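Local atomic coordinates of 16S rRNA (adenine(1408)-N(1))-methyltransferase (Catenulispora acidiphila, PDB entry 4X1O), a protein that probably methylates N1 of adenine 1408 in 16S ribosomal RNA with S-adenosyl-L-methionine as methyl donor, a modification linked to aminoglycoside resistance. Residues 133-136 and 137-141; 179-182 and 183-187. All blocks are in the same frame, centred on the assembly; numbering follows the deposited sequence.

Contact 1 (133-136 and 137-141); sequences LLRG and VVLGE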
loop_
_atom_site.group_PDB
_atom_site.type_symbol
_atom_site.label_atom_id
_atom_site.label_comp_id
_atom_site.label_asym_id
_atom_site.label_seq_id
_atom_site.Cartn_x
_atom_site.Cartn_y
_atom_site.Cartn_z
ATOM N N LEU A 133 -7.968 4.854 -5.036
ATOM C CA LEU A 133 -7.639 3.708 -4.199
ATOM C C LEU A 133 -8.501 3.693 -2.937
ATOM O O LEU A 133 -9.044 2.654 -2.568
ATOM C CB LEU A 133 -6.137 3.726 -3.849
ATOM C CG LEU A 133 -5.641 2.614 -2.921
ATOM C CD1 LEU A 133 -5.881 1.248 -3.542
ATOM C CD2 LEU A 133 -4.157 2.812 -2.605
ATOM N N LEU A 134 -8.628 4.843 -2.286
ATOM C CA LEU A 134 -9.443 4.957 -1.089
ATOM C C LEU A 134 -10.919 4.650 -1.399
ATOM O O LEU A 134 -11.557 3.822 -0.734
ATOM C CB LEU A 134 -9.316 6.361 -0.497
ATOM C CG LEU A 134 -10.272 6.723 0.639
ATOM C CD1 LEU A 134 -10.084 5.770 1.822
ATOM C CD2 LEU A 134 -10.064 8.167 1.056
ATOM N N ARG A 135 -11.444 5.317 -2.416
ATOM C CA ARG A 135 -12.847 5.152 -2.775
ATOM C C ARG A 135 -13.112 3.708 -3.175
ATOM O O ARG A 135 -14.132 3.128 -2.797
ATOM C CB ARG A 135 -13.239 6.104 -3.907
ATOM C CG ARG A 135 -14.719 6.040 -4.264
ATOM C CD ARG A 135 -15.036 7.138 -5.271
ATOM N NE ARG A 135 -16.446 7.164 -5.648
ATOM C CZ ARG A 135 -17.397 7.787 -4.963
ATOM N NH1 ARG A 135 -17.105 8.436 -3.843
ATOM N NH2 ARG A 135 -18.652 7.756 -5.411
ATOM N N GLY A 136 -12.163 3.117 -3.891
ATOM C CA GLY A 136 -12.281 1.730 -4.309
ATOM C C GLY A 136 -12.335 0.733 -3.166
ATOM O O GLY A 136 -13.102 -0.227 -3.185
ATOM N N VAL A 137 -11.508 0.955 -2.159
ATOM C CA VAL A 137 -11.481 0.074 -1.017
ATOM C C VAL A 137 -12.754 0.236 -0.199
ATOM O O VAL A 137 -13.318 -0.738 0.271
ATOM C CB VAL A 137 -10.239 0.327 -0.154
ATOM C CG1 VAL A 137 -10.412 -0.266 1.223
ATOM C CG2 VAL A 137 -8.998 -0.245 -0.873
ATOM N N VAL A 138 -13.221 1.468 -0.048
ATOM C CA VAL A 138 -14.393 1.712 0.786
ATOM C C VAL A 138 -15.642 1.115 0.133
ATOM O O VAL A 138 -16.474 0.493 0.799
ATOM C CB VAL A 138 -14.577 3.220 1.032
ATOM C CG1 VAL A 138 -15.939 3.507 1.647
ATOM C CG2 VAL A 138 -13.430 3.754 1.926
ATOM N N LEU A 139 -15.767 1.298 -1.176
ATOM C CA LEU A 139 -16.913 0.751 -1.913
ATOM C C LEU A 139 -16.743 -0.718 -2.296
ATOM O O LEU A 139 -17.729 -1.399 -2.619
ATOM C CB LEU A 139 -17.156 1.558 -3.185
ATOM C CG LEU A 139 -17.633 2.985 -2.936
ATOM C CD1 LEU A 139 -17.719 3.732 -4.274
ATOM C CD2 LEU A 139 -18.977 2.945 -2.222
ATOM N N GLY A 140 -15.504 -1.200 -2.287
ATOM C CA GLY A 140 -15.234 -2.549 -2.765
ATOM C C GLY A 140 -15.404 -2.609 -4.266
ATOM O O GLY A 140 -16.043 -3.517 -4.810
ATOM N N GLU A 141 -14.837 -1.609 -4.928
ATOM C CA GLU A 141 -14.875 -1.473 -6.371
ATOM C C GLU A 141 -14.057 -2.589 -7.012
ATOM O O GLU A 141 -12.900 -2.800 -6.641
ATOM C CB GLU A 141 -14.322 -0.104 -6.767
ATOM C CG GLU A 141 -14.807 0.453 -8.079
ATOM C CD GLU A 141 -14.334 1.881 -8.288
ATOM O OE1 GLU A 141 -14.961 2.806 -7.727
ATOM O OE2 GLU A 141 -13.327 2.080 -9.000
HETATM O O HOH W 1 -16.794 5.095 -7.688
#
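Arg135 and Leu139, one turn apart near the end of helix 131-139, lie side by side and point the same way. CG of Arg135 is anti to its backbone N (chi1 -176°) and the chain stays extended to NE, which carries the guanidinium past the leucine. Leu139 CD1 therefore meets the aliphatic stem, 3.8 Å from Arg135 CG, and also sits over one face of the guanidinium, offset toward its rim. Leu134 and Val138 repeat the parallel arrangement on another side of the helix, with CD1 of Leu134 3.9 Å from CG2 of Val138; Leu134 also packs on Ile162 of strand 157-163 and on Ile166 and Ile175. The same helix carries Leu133, a residue of the S-adenosyl-L-methionine site, whose side chain lies near that of Ile110.

The backbone beneath is helical, as the bond from Leu139 N to Arg135 O (2.9 Å, N-H...O angle 164°) indicates. It ends in a Schellman motif: Gly140, with positive phi, is the C-prime residue, and Glu141 N reaches back to Gly136 O at 2.8 Å. That donor lies in the carbonyl plane, on a lone pair, while Gly140 N makes weak bonds to Val137 O, the second bond of the motif, and to Gly136 O. The turn also brings CB of Glu141 to 3.7 Å from Gly136 CA, where no side chain intervenes.

Arg135 NE and Glu141 OE1 are 5.1 Å apart, and one water bridges them, accepting from NE and donating to OE1. Glu141 OE2 forms a salt bridge with Lys132. Arg135 NH1 is held by a salt bridge to Asp177 and a bond to Glu174 O; with the water at NE and Leu139 over one face, these would be expected to limit rotation of the guanidinium.

Contact 2 (179-182 and 183-187); sequences PELT and PETVV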
loop_
_atom_site.group_PDB
_atom_site.type_symbol
_atom_site.label_atom_id
_atom_site.label_comp_id
_atom_site.label_asym_id
_atom_site.label_seq_id
_atom_site.Cartn_x
_atom_site.Cartn_y
_atom_site.Cartn_z
ATOM N N PRO A 179 -21.275 7.135 3.318
ATOM C CA PRO A 179 -21.363 7.090 4.781
ATOM C C PRO A 179 -20.112 6.479 5.391
ATOM O O PRO A 179 -19.409 5.683 4.742
ATOM C CB PRO A 179 -22.597 6.217 5.039
ATOM C CG PRO A 179 -22.722 5.366 3.817
ATOM C CD PRO A 179 -22.199 6.194 2.665
ATOM N N GLU A 180 -19.811 6.864 6.624
ATOM C CA GLU A 180 -18.592 6.399 7.260
ATOM C C GLU A 180 -18.550 4.883 7.323
ATOM O O GLU A 180 -19.516 4.229 7.733
ATOM C CB GLU A 180 -18.444 6.993 8.664
ATOM C CG GLU A 180 -17.190 6.506 9.375
ATOM C CD GLU A 180 -16.868 7.306 10.619
ATOM O OE1 GLU A 180 -17.652 8.218 10.947
ATOM O OE2 GLU A 180 -15.843 7.010 11.271
ATOM N N LEU A 181 -17.425 4.335 6.895
ATOM C CA LEU A 181 -17.193 2.902 6.957
ATOM C C LEU A 181 -16.734 2.513 8.360
ATOM O O LEU A 181 -15.751 3.040 8.882
ATOM C CB LEU A 181 -16.158 2.485 5.905
ATOM C CG LEU A 181 -15.931 0.994 5.658
ATOM C CD1 LEU A 181 -17.208 0.276 5.185
ATOM C CD2 LEU A 181 -14.794 0.830 4.666
ATOM N N THR A 182 -17.482 1.609 8.975
ATOM C CA THR A 182 -17.209 1.147 10.333
ATOM C C THR A 182 -17.108 -0.364 10.281
ATOM O O THR A 182 -17.474 -0.961 9.266
ATOM C CB THR A 182 -18.327 1.553 11.308
ATOM O OG1 THR A 182 -19.492 0.781 11.008
ATOM C CG2 THR A 182 -18.648 3.036 11.185
ATOM N N PRO A 183 -16.614 -1.001 11.356
ATOM C CA PRO A 183 -16.560 -2.466 11.293
ATOM C C PRO A 183 -17.924 -3.122 11.024
ATOM O O PRO A 183 -17.987 -4.120 10.307
ATOM C CB PRO A 183 -16.027 -2.853 12.677
ATOM C CG PRO A 183 -15.175 -1.688 13.070
ATOM C CD PRO A 183 -15.897 -0.474 12.537
ATOM N N GLU A 184 -19.000 -2.569 11.576
ATOM C CA GLU A 184 -20.327 -3.107 11.294
ATOM C C GLU A 184 -20.733 -2.901 9.826
ATOM O O GLU A 184 -21.348 -3.778 9.213
ATOM C CB GLU A 184 -21.376 -2.483 12.216
ATOM C CG GLU A 184 -20.932 -1.216 12.921
ATOM C CD GLU A 184 -19.953 -1.493 14.048
ATOM O OE1 GLU A 184 -20.209 -2.428 14.838
ATOM O OE2 GLU A 184 -18.918 -0.794 14.120
ATOM N N THR A 185 -20.401 -1.754 9.248
ATOM C CA THR A 185 -20.897 -1.507 7.902
ATOM C C THR A 185 -19.990 -2.141 6.854
ATOM O O THR A 185 -20.370 -2.253 5.690
ATOM C CB THR A 185 -21.084 -0.006 7.606
ATOM O OG1 THR A 185 -19.827 0.673 7.623
ATOM C CG2 THR A 185 -22.022 0.625 8.626
ATOM N N VAL A 186 -18.795 -2.573 7.250
ATOM C CA VAL A 186 -17.979 -3.373 6.337
ATOM C C VAL A 186 -18.759 -4.635 5.966
ATOM O O VAL A 186 -18.719 -5.096 4.824
ATOM C CB VAL A 186 -16.605 -3.736 6.962
ATOM C CG1 VAL A 186 -15.898 -4.803 6.138
ATOM C CG2 VAL A 186 -15.761 -2.483 7.068
ATOM N N VAL A 187 -19.511 -5.170 6.923
ATOM C CA VAL A 187 -20.381 -6.301 6.636
ATOM C C VAL A 187 -21.673 -5.857 5.949
ATOM O O VAL A 187 -22.021 -6.356 4.879
ATOM C CB VAL A 187 -20.736 -7.082 7.911
ATOM C CG1 VAL A 187 -21.652 -8.245 7.570
ATOM C CG2 VAL A 187 -19.467 -7.572 8.589
HETATM O O HOH W 2 -20.740 2.598 5.641
#
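Thr182 and Thr185 form a capping box at the start of helix 183-188, with Thr182 as the N-cap. Thr182 N donates to Thr185 OG1 at 2.9 Å, and an N-H...O angle of 174° makes this bond almost straight. In return Thr185 N donates to Thr182 OG1, a longer bond at 3.2 Å and a less straight one. Both hydroxyls stand between their own backbone N and carbonyl carbon (chi1 71° for Thr182), and it is this rotation that turns each OG1 to the other residue's amide.

Thr182 O begins the helical bonding by accepting from Val186 N at 2.9 Å; Thr185 N adds a weak bond to the same oxygen. Two helix amides are thus held by the cap residue, one of them through both its side chain and its carbonyl.

Beside the box, the side chain of Leu181 runs at a slant to that of Val186, and its CD1 comes to 3.6 Å from Val186 CG2. The same methyl lies close to Thr185 OG1, so a hydrophobic contact flanks the polar one. Leu191 of helix 191-197 touches both Leu181 and Val186, while Leu233 of strand 229-239 meets Leu181 and Pro183. These neighbours pack the helix start against both the following helix and the sheet.

Farther back in the loop, Glu180 turns its carboxylate to a salt bridge with Arg168 and leaves its carbonyl to a water. That water donates to Glu180 O at 2.9 Å and is hydrogen-bonded to Thr185 OG1 at 2.9 Å, so the hydroxyl that receives Thr182 N also has a water partner.

Along the chain the two contacts follow in series, neither enclosing nor crossing the other, and each is local, its two segments directly consecutive. Helix 131-139 follows strand 123-127; contact 1 closes it, and Glu141 at once takes the N-cap position of helix 142-151, which leads to strand 157-163. Contact 2 then opens helix 183-188 after the long connection from strand 157-163. Their centres are 12 Å apart, and they touch where Leu181 CD2 packs at 4.0 Å from Val138 CA. One helix end thus meets the approach to another helix. Leu133 in contact 1 belongs to the S-adenosyl-L-methionine site, whereas contact 2 lies away from the cofactor-binding residues.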